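Local coordinates for Glyoxalase/bleomycin resistance protein/dioxygenase (Catenulispora acidiphila, PDB 4N04) that belongs to the glyoxalase/bleomycin resistance/dioxygenase (vicinal oxygen chelate) superfamily and may act as a dioxygenase, at residues A74-A79 against G95-T100; L21-S26 against S107-G112; T33-P36 against E40-W43. The protein carries 1 engineered substitution. All blocks are in the same frame, centred on the assembly; numbering follows the deposited sequence.

Contact 1 of 3, residues A74-A79 against G95-T100; sequences AVLSGA and GVRKVT
Leu76 sets its forked end against two side chains of strand 97-102, Arg97 and Val99, which lie two residues apart and so rise from the same side of the strand. Its two methyls divide the work. Leu76 CD2 meets Val99 tip to tip, 3.7 Å from Val99 CG2, while Val99 CG1 sits 4.1 Å from both Leu76 CD1 and Leu76 CD2, so the valine fork is fitted against the leucine fork. Leu76 CD1 also comes 3.5 Å from Arg97 NH1, the two side chains crossing at a slant. With CG beside its backbone N (chi1 -83°) and an extended chi2, Leu76 stretches away from the helix to bridge a gap of 8.4 Å between Leu76 CA and Val99 CA. In the fold this is one helix lying on one face of a mixed sheet: helix 72-81 connects strand 64-69 to strand 88-91 and packs on 97-102, within a βαβββ unit, the building block of the vicinal oxygen chelate superfamily. Gln89 of strand 88-91 and Tyr101 also touch Leu76. Arg97 bends at chi3 (-72°), which swings its guanidinium back toward the start of the helix. There NH2 makes salt bridges with Asp73, just before the segment, and Glu113 of the adjoining strand, so the charged end is fixed by two carboxylates while NH1 lies beside the leucine methyl. Val99, the buried member of the trio, also packs on Ala86 and Gln89.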
loop_
_atom_site.group_PDB
_atom_site.type_symbol
_atom_site.label_atom_id
_atom_site.label_comp_id
_atom_site.label_asym_id
_atom_site.label_seq_id
_atom_site.Cartn_x
_atom_site.Cartn_y
_atom_site.Cartn_z
ATOM N N ALA A 74 9.818 10.150 3.133
ATOM C CA ALA A 74 9.100 10.656 1.970
ATOM C C ALA A 74 7.746 9.978 1.894
ATOM O O ALA A 74 6.719 10.639 1.724
ATOM C CB ALA A 74 9.893 10.403 0.698
ATOM N N VAL A 75 7.761 8.653 2.027
ATOM C CA VAL A 75 6.539 7.862 2.072
ATOM C C VAL A 75 5.617 8.474 3.105
ATOM O O VAL A 75 4.464 8.773 2.818
ATOM C CB VAL A 75 6.825 6.388 2.456
ATOM C CG1 VAL A 75 5.525 5.615 2.639
ATOM C CG2 VAL A 75 7.701 5.723 1.406
ATOM N N LEU A 76 6.151 8.694 4.302
ATOM C CA LEU A 76 5.372 9.255 5.395
ATOM C C LEU A 76 4.761 10.626 5.070
ATOM O O LEU A 76 3.535 10.771 5.066
ATOM C CB LEU A 76 6.216 9.318 6.666
ATOM C CG LEU A 76 6.294 8.028 7.481
ATOM C CD1 LEU A 76 7.344 8.137 8.574
ATOM C CD2 LEU A 76 4.947 7.718 8.099
ATOM N N SER A 77 5.603 11.617 4.780
ATOM C CA SER A 77 5.127 12.988 4.590
ATOM C C SER A 77 4.223 13.143 3.369
ATOM O O SER A 77 3.181 13.803 3.444
ATOM C CB SER A 77 6.293 13.984 4.526
ATOM O OG SER A 77 7.076 13.810 3.358
ATOM N N GLY A 78 4.621 12.537 2.251
ATOM C CA GLY A 78 3.815 12.550 1.041
ATOM C C GLY A 78 2.415 12.003 1.259
ATOM O O GLY A 78 1.436 12.568 0.776
ATOM N N ALA A 79 2.316 10.901 1.995
ATOM C CA ALA A 79 1.019 10.314 2.313
ATOM C C ALA A 79 0.229 11.226 3.251
ATOM O O ALA A 79 -1.002 11.277 3.185
ATOM C CB ALA A 79 1.187 8.914 2.926
ATOM N N GLY A 95 17.079 2.275 15.257
ATOM C CA GLY A 95 16.455 3.432 14.651
ATOM C C GLY A 95 15.680 3.066 13.401
ATOM O O GLY A 95 15.023 3.918 12.803
ATOM N N VAL A 96 15.753 1.802 12.998
ATOM C CA VAL A 96 14.961 1.338 11.868
ATOM C C VAL A 96 13.475 1.361 12.190
ATOM O O VAL A 96 13.031 0.755 13.162
ATOM C CB VAL A 96 15.346 -0.077 11.435
ATOM C CG1 VAL A 96 14.181 -0.746 10.704
ATOM C CG2 VAL A 96 16.584 -0.031 10.561
ATOM N N ARG A 97 12.715 2.066 11.366
ATOM C CA ARG A 97 11.277 2.138 11.552
ATOM C C ARG A 97 10.507 1.157 10.682
ATOM O O ARG A 97 10.922 0.812 9.578
ATOM C CB ARG A 97 10.762 3.547 11.267
ATOM C CG ARG A 97 11.228 4.598 12.239
ATOM C CD ARG A 97 10.952 5.965 11.660
ATOM N NE ARG A 97 11.868 6.257 10.567
ATOM C CZ ARG A 97 11.707 7.252 9.701
ATOM N NH1 ARG A 97 10.650 8.047 9.794
ATOM N NH2 ARG A 97 12.596 7.446 8.736
ATOM N N LYS A 98 9.379 0.708 11.213
ATOM C CA LYS A 98 8.330 0.116 10.414
ATOM C C LYS A 98 7.093 0.961 10.679
ATOM O O LYS A 98 6.736 1.185 11.834
ATOM C CB LYS A 98 8.088 -1.334 10.833
ATOM C CG LYS A 98 6.946 -2.025 10.094
ATOM C CD LYS A 98 6.727 -3.414 10.659
ATOM C CE LYS A 98 5.294 -3.891 10.490
ATOM N NZ LYS A 98 5.025 -5.077 11.355
ATOM N N VAL A 99 6.449 1.464 9.631
ATOM C CA VAL A 99 5.172 2.132 9.852
ATOM C C VAL A 99 4.030 1.439 9.126
ATOM O O VAL A 99 4.150 1.038 7.966
ATOM C CB VAL A 99 5.212 3.676 9.608
ATOM C CG1 VAL A 99 6.658 4.177 9.375
ATOM C CG2 VAL A 99 4.279 4.084 8.506
ATOM N N THR A 100 2.919 1.287 9.830
ATOM C CA THR A 100 1.827 0.496 9.309
ATOM C C THR A 100 0.608 1.327 8.964
ATOM O O THR A 100 0.127 2.112 9.773
ATOM C CB THR A 100 1.415 -0.584 10.308
ATOM O OG1 THR A 100 2.558 -1.380 10.636
ATOM C CG2 THR A 100 0.333 -1.476 9.710
#

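Contact 2 of 3, residues L21-S26 against S107-G112; sequences LAWYRS and SEIAFG
Tyr24 and Trp23, neighbours on helix 17-28, both present ring edges to Ile109 of strand 108-113. Tyr24 comes closer: Tyr24 OH lies 3.6 Å and Tyr24 CE1 3.9 Å from Ile109 CD1, with the isoleucine near the ring plane and the two side chains running aslant. Trp23 brings up the far corner of its indole, CH2 standing 4.2 Å from Ile109 CG1, again near the ring plane; here the side chains pass one another in opposite directions. The two rings also meet each other, Trp23 CE3 lying 3.5 Å above the Tyr24 plane, over its centre, while Tyr24 CD2 sits at the indole edge in its plane. Different first torsions make this possible: Trp23 has CG opposite its backbone N (chi1 -172°), Tyr24 has it beside the N (chi1 -78°), and the side chains of consecutive residues thus converge on one isoleucine. The helix comes from the N-terminal βαβββ unit and the strand from the C-terminal one, so this buried contact, near the centre of the chain, joins the two halves of the vicinal oxygen chelate fold. The Tyr24 hydroxyl, though it touches a methyl, is hydrogen-bonded to Asp103, whose other carboxylate oxygen accepts from Ser107 N. Tyr101 and Pro104 lie against Trp23, and Val12 of strand 8-14 against Tyr24.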
loop_
_atom_site.group_PDB
_atom_site.type_symbol
_atom_site.label_atom_id
_atom_site.label_comp_id
_atom_site.label_asym_id
_atom_site.label_seq_id
_atom_site.Cartn_x
_atom_site.Cartn_y
_atom_site.Cartn_z
ATOM N N LEU A 21 -9.556 2.480 -4.058
ATOM C CA LEU A 21 -8.765 3.107 -5.102
ATOM C C LEU A 21 -8.317 4.498 -4.662
ATOM O O LEU A 21 -7.152 4.864 -4.843
ATOM C CB LEU A 21 -9.568 3.184 -6.399
ATOM C CG LEU A 21 -8.966 3.949 -7.578
ATOM C CD1 LEU A 21 -7.590 3.422 -7.942
ATOM C CD2 LEU A 21 -9.907 3.840 -8.772
ATOM N N ALA A 22 -9.239 5.258 -4.075
ATOM C CA ALA A 22 -8.925 6.591 -3.590
ATOM C C ALA A 22 -7.799 6.521 -2.561
ATOM O O ALA A 22 -6.773 7.208 -2.681
ATOM C CB ALA A 22 -10.155 7.225 -2.983
ATOM N N TRP A 23 -7.993 5.665 -1.559
ATOM C CA TRP A 23 -7.038 5.518 -0.472
ATOM C C TRP A 23 -5.659 5.081 -0.959
ATOM O O TRP A 23 -4.658 5.700 -0.611
ATOM C CB TRP A 23 -7.572 4.554 0.580
ATOM C CG TRP A 23 -6.735 4.508 1.810
ATOM C CD1 TRP A 23 -6.846 5.312 2.906
ATOM C CD2 TRP A 23 -5.649 3.611 2.077
ATOM N NE1 TRP A 23 -5.894 4.976 3.836
ATOM C CE2 TRP A 23 -5.151 3.931 3.355
ATOM C CE3 TRP A 23 -5.049 2.570 1.360
ATOM C CZ2 TRP A 23 -4.082 3.248 3.930
ATOM C CZ3 TRP A 23 -3.984 1.894 1.936
ATOM C CH2 TRP A 23 -3.512 2.240 3.203
ATOM N N TYR A 24 -5.590 4.034 -1.769
ATOM C CA TYR A 24 -4.290 3.581 -2.257
ATOM C C TYR A 24 -3.605 4.633 -3.130
ATOM O O TYR A 24 -2.376 4.742 -3.144
ATOM C CB TYR A 24 -4.404 2.230 -2.983
ATOM C CG TYR A 24 -4.514 1.051 -2.031
ATOM C CD1 TYR A 24 -3.376 0.379 -1.589
ATOM C CD2 TYR A 24 -5.748 0.636 -1.557
ATOM C CE1 TYR A 24 -3.466 -0.690 -0.706
ATOM C CE2 TYR A 24 -5.861 -0.407 -0.689
ATOM C CZ TYR A 24 -4.716 -1.080 -0.254
ATOM O OH TYR A 24 -4.837 -2.132 0.616
ATOM N N ARG A 25 -4.406 5.410 -3.854
ATOM C CA ARG A 25 -3.884 6.511 -4.657
ATOM C C ARG A 25 -3.168 7.516 -3.752
ATOM O O ARG A 25 -1.991 7.841 -3.967
ATOM C CB ARG A 25 -5.011 7.204 -5.423
ATOM C CG ARG A 25 -4.618 7.650 -6.821
ATOM C CD ARG A 25 -5.412 8.876 -7.257
ATOM N NE ARG A 25 -6.851 8.687 -7.103
ATOM C CZ ARG A 25 -7.628 8.141 -8.032
ATOM N NH1 ARG A 25 -7.097 7.727 -9.177
ATOM N NH2 ARG A 25 -8.935 8.006 -7.819
ATOM N N SER A 26 -3.882 7.993 -2.734
ATOM C CA SER A 26 -3.299 8.888 -1.741
ATOM C C SER A 26 -2.022 8.317 -1.130
ATOM O O SER A 26 -0.996 8.989 -1.085
ATOM C CB SER A 26 -4.310 9.188 -0.638
ATOM O OG SER A 26 -5.458 9.842 -1.159
ATOM N N SER A 107 -6.953 -4.010 5.963
ATOM C CA SER A 107 -5.721 -4.661 5.556
ATOM C C SER A 107 -4.523 -3.802 5.969
ATOM O O SER A 107 -4.632 -2.576 6.060
ATOM C CB SER A 107 -5.705 -4.915 4.056
ATOM O OG SER A 107 -6.518 -6.015 3.727
ATOM N N GLU A 108 -3.392 -4.456 6.220
ATOM C CA GLU A 108 -2.188 -3.789 6.713
ATOM C C GLU A 108 -1.159 -3.604 5.610
ATOM O O GLU A 108 -0.699 -4.574 5.009
ATOM C CB GLU A 108 -1.562 -4.601 7.851
ATOM C CG GLU A 108 -2.460 -4.752 9.070
ATOM C CD GLU A 108 -1.916 -5.734 10.120
ATOM O OE1 GLU A 108 -0.813 -6.282 9.921
ATOM O OE2 GLU A 108 -2.600 -5.964 11.147
ATOM N N ILE A 109 -0.812 -2.354 5.339
ATOM C CA ILE A 109 0.266 -2.054 4.413
ATOM C C ILE A 109 1.412 -1.424 5.187
ATOM O O ILE A 109 1.309 -0.277 5.626
ATOM C CB ILE A 109 -0.176 -1.053 3.308
ATOM C CG1 ILE A 109 -1.540 -1.439 2.751
ATOM C CG2 ILE A 109 0.860 -0.985 2.203
ATOM C CD1 ILE A 109 -1.533 -2.739 1.989
ATOM N N ALA A 110 2.500 -2.164 5.353
ATOM C CA ALA A 110 3.631 -1.663 6.126
ATOM C C ALA A 110 4.793 -1.186 5.258
ATOM O O ALA A 110 5.064 -1.735 4.181
ATOM C CB ALA A 110 4.105 -2.701 7.137
ATOM N N PHE A 111 5.465 -0.149 5.748
ATOM C CA PHE A 111 6.625 0.422 5.087
ATOM C C PHE A 111 7.781 0.451 6.051
ATOM O O PHE A 111 7.694 1.037 7.130
ATOM C CB PHE A 111 6.335 1.842 4.625
ATOM C CG PHE A 111 5.322 1.929 3.530
ATOM C CD1 PHE A 111 5.720 1.963 2.207
ATOM C CD2 PHE A 111 3.971 1.990 3.824
ATOM C CE1 PHE A 111 4.790 2.051 1.193
ATOM C CE2 PHE A 111 3.030 2.080 2.816
ATOM C CZ PHE A 111 3.438 2.108 1.494
ATOM N N GLY A 112 8.874 -0.188 5.658
ATOM C CA GLY A 112 10.070 -0.209 6.471
ATOM C C GLY A 112 11.247 0.403 5.746
ATOM O O GLY A 112 11.120 0.898 4.625
#

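Contact 3 of 3, residues T33-P36 against E40-W43; sequences TFYP and EAVW
Phe34 and Val42 face each other as an antiparallel hydrogen-bonded pair, yet the bonding between them is uneven. Val42 N donates to Phe34 O at 3.0 Å, with an angle of 164° at the hydrogen and the donor almost in line with the C=O. In return Val42 O receives two weak bonds: from Thr33 N at 2.7 Å but sharply bent (123°), and from Phe34 N, straighter but stretched to 3.4 Å. Two residues thus face one, the classic beta bulge. It lies in the hairpin of strands 34-37 and 40-46, at the outer edge of the four-stranded sheet of the N-terminal βαβββ unit, where 34-37 is the outermost strand. The Thr33 hydroxyl hydrogen-bonds to Gln44 N, so the bulged residue also grips the strand opposite through its side chain. Glu40 O, beyond the paired residues, meets Tyr35 CA at 3.4 Å in a CA-H...O contact. Glu40 OE2 rests 3.7 Å from Pro36 CG and is hydrogen-bonded to the amine nitrogen of a bound cyclohexylaminoethanesulfonic acid molecule, probably taken up from the crystallisation liquor. Chi1 of 58° sets Phe34 CG between the backbone N and the carbonyl carbon, which carries the ring across Val42, whose CB makes a CH-pi contact 4.0 Å from the ring centroid of Phe34. Val42 CG2 turns to the proline, 3.6 Å from Pro36 CG. On the other side of the strand, Trp43 points away from the hairpin partner, its NE1 bonded to Ala30 O.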
loop_
_atom_site.group_PDB
_atom_site.type_symbol
_atom_site.label_atom_id
_atom_site.label_comp_id
_atom_site.label_asym_id
_atom_site.label_seq_id
_atom_site.Cartn_x
_atom_site.Cartn_y
_atom_site.Cartn_z
ATOM N N THR A 33 -1.143 2.066 -12.632
ATOM C CA THR A 33 -0.488 1.864 -13.919
ATOM C C THR A 33 -1.471 1.355 -14.994
ATOM O O THR A 33 -1.360 1.722 -16.157
ATOM C CB THR A 33 0.705 0.913 -13.787
ATOM O OG1 THR A 33 1.623 1.433 -12.812
ATOM C CG2 THR A 33 1.416 0.741 -15.117
ATOM N N PHE A 34 -2.429 0.519 -14.604
ATOM C CA PHE A 34 -3.512 0.097 -15.494
ATOM C C PHE A 34 -4.643 -0.580 -14.743
ATOM O O PHE A 34 -4.468 -1.001 -13.596
ATOM C CB PHE A 34 -3.015 -0.821 -16.617
ATOM C CG PHE A 34 -2.332 -2.075 -16.146
ATOM C CD1 PHE A 34 -3.002 -3.298 -16.169
ATOM C CD2 PHE A 34 -1.004 -2.045 -15.722
ATOM C CE1 PHE A 34 -2.366 -4.473 -15.753
ATOM C CE2 PHE A 34 -0.357 -3.210 -15.307
ATOM C CZ PHE A 34 -1.042 -4.429 -15.318
ATOM N N TYR A 35 -5.800 -0.681 -15.400
ATOM C CA TYR A 35 -6.947 -1.408 -14.859
ATOM C C TYR A 35 -7.247 -2.655 -15.686
ATOM O O TYR A 35 -7.835 -2.560 -16.751
ATOM C CB TYR A 35 -8.206 -0.540 -14.833
ATOM C CG TYR A 35 -8.099 0.742 -14.054
ATOM C CD1 TYR A 35 -8.747 0.893 -12.838
ATOM C CD2 TYR A 35 -7.362 1.808 -14.539
ATOM C CE1 TYR A 35 -8.661 2.070 -12.122
ATOM C CE2 TYR A 35 -7.262 2.989 -13.832
ATOM C CZ TYR A 35 -7.917 3.119 -12.628
ATOM O OH TYR A 35 -7.815 4.306 -11.936
ATOM N N PRO A 36 -6.850 -3.833 -15.189
ATOM C CA PRO A 36 -7.232 -5.103 -15.817
ATOM C C PRO A 36 -8.740 -5.198 -16.058
ATOM O O PRO A 36 -9.146 -5.708 -17.094
ATOM C CB PRO A 36 -6.800 -6.140 -14.783
ATOM C CG PRO A 36 -5.670 -5.496 -14.072
ATOM C CD PRO A 36 -5.989 -4.031 -14.012
ATOM N N GLU A 40 -10.579 -3.505 -10.563
ATOM C CA GLU A 40 -9.212 -3.964 -10.388
ATOM C C GLU A 40 -8.222 -2.914 -10.842
ATOM O O GLU A 40 -8.303 -2.408 -11.956
ATOM C CB GLU A 40 -8.964 -5.226 -11.190
ATOM C CG GLU A 40 -8.645 -6.402 -10.336
ATOM C CD GLU A 40 -7.948 -7.505 -11.090
ATOM O OE1 GLU A 40 -8.650 -8.393 -11.626
ATOM O OE2 GLU A 40 -6.697 -7.476 -11.137
ATOM N N ALA A 41 -7.273 -2.598 -9.975
ATOM C CA ALA A 41 -6.267 -1.604 -10.285
ATOM C C ALA A 41 -4.894 -2.136 -9.892
ATOM O O ALA A 41 -4.723 -2.699 -8.808
ATOM C CB ALA A 41 -6.576 -0.312 -9.552
ATOM N N VAL A 42 -3.929 -1.955 -10.785
ATOM C CA VAL A 42 -2.562 -2.413 -10.605
ATOM C C VAL A 42 -1.610 -1.219 -10.574
ATOM O O VAL A 42 -1.683 -0.344 -11.434
ATOM C CB VAL A 42 -2.138 -3.307 -11.780
ATOM C CG1 VAL A 42 -0.688 -3.732 -11.650
ATOM C CG2 VAL A 42 -3.047 -4.509 -11.892
ATOM N N TRP A 43 -0.736 -1.169 -9.573
ATOM C CA TRP A 43 0.338 -0.185 -9.541
ATOM C C TRP A 43 1.651 -0.892 -9.769
ATOM O O TRP A 43 1.970 -1.864 -9.078
ATOM C CB TRP A 43 0.439 0.511 -8.190
ATOM C CG TRP A 43 -0.598 1.518 -7.897
ATOM C CD1 TRP A 43 -0.460 2.868 -7.961
ATOM C CD2 TRP A 43 -1.930 1.271 -7.444
ATOM N NE1 TRP A 43 -1.625 3.484 -7.587
ATOM C CE2 TRP A 43 -2.549 2.526 -7.268
ATOM C CE3 TRP A 43 -2.666 0.112 -7.177
ATOM C CZ2 TRP A 43 -3.866 2.658 -6.834
ATOM C CZ3 TRP A 43 -3.976 0.241 -6.750
ATOM C CH2 TRP A 43 -4.562 1.504 -6.579
#

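How the contacts relate
From the N terminus, helix 17-28 supplies the first half of contact 2, which stays open while most of the chain is built. Contact 3 opens soon after and closes almost at once, as a hairpin with three residues between its segments. Contact 1 opens on helix 72-81 and closes at strand 97-102; only then does strand 108-113 complete contact 2, a loop enclosing the other two, which stand in series. Contact 2 touches both: strand pairing joins Val99 to Phe111 on one side, and Leu21 and Tyr24 pack on Trp43 on the other. Contacts 1 and 3, centres 24 Å apart, belong to different sheets and do not meet.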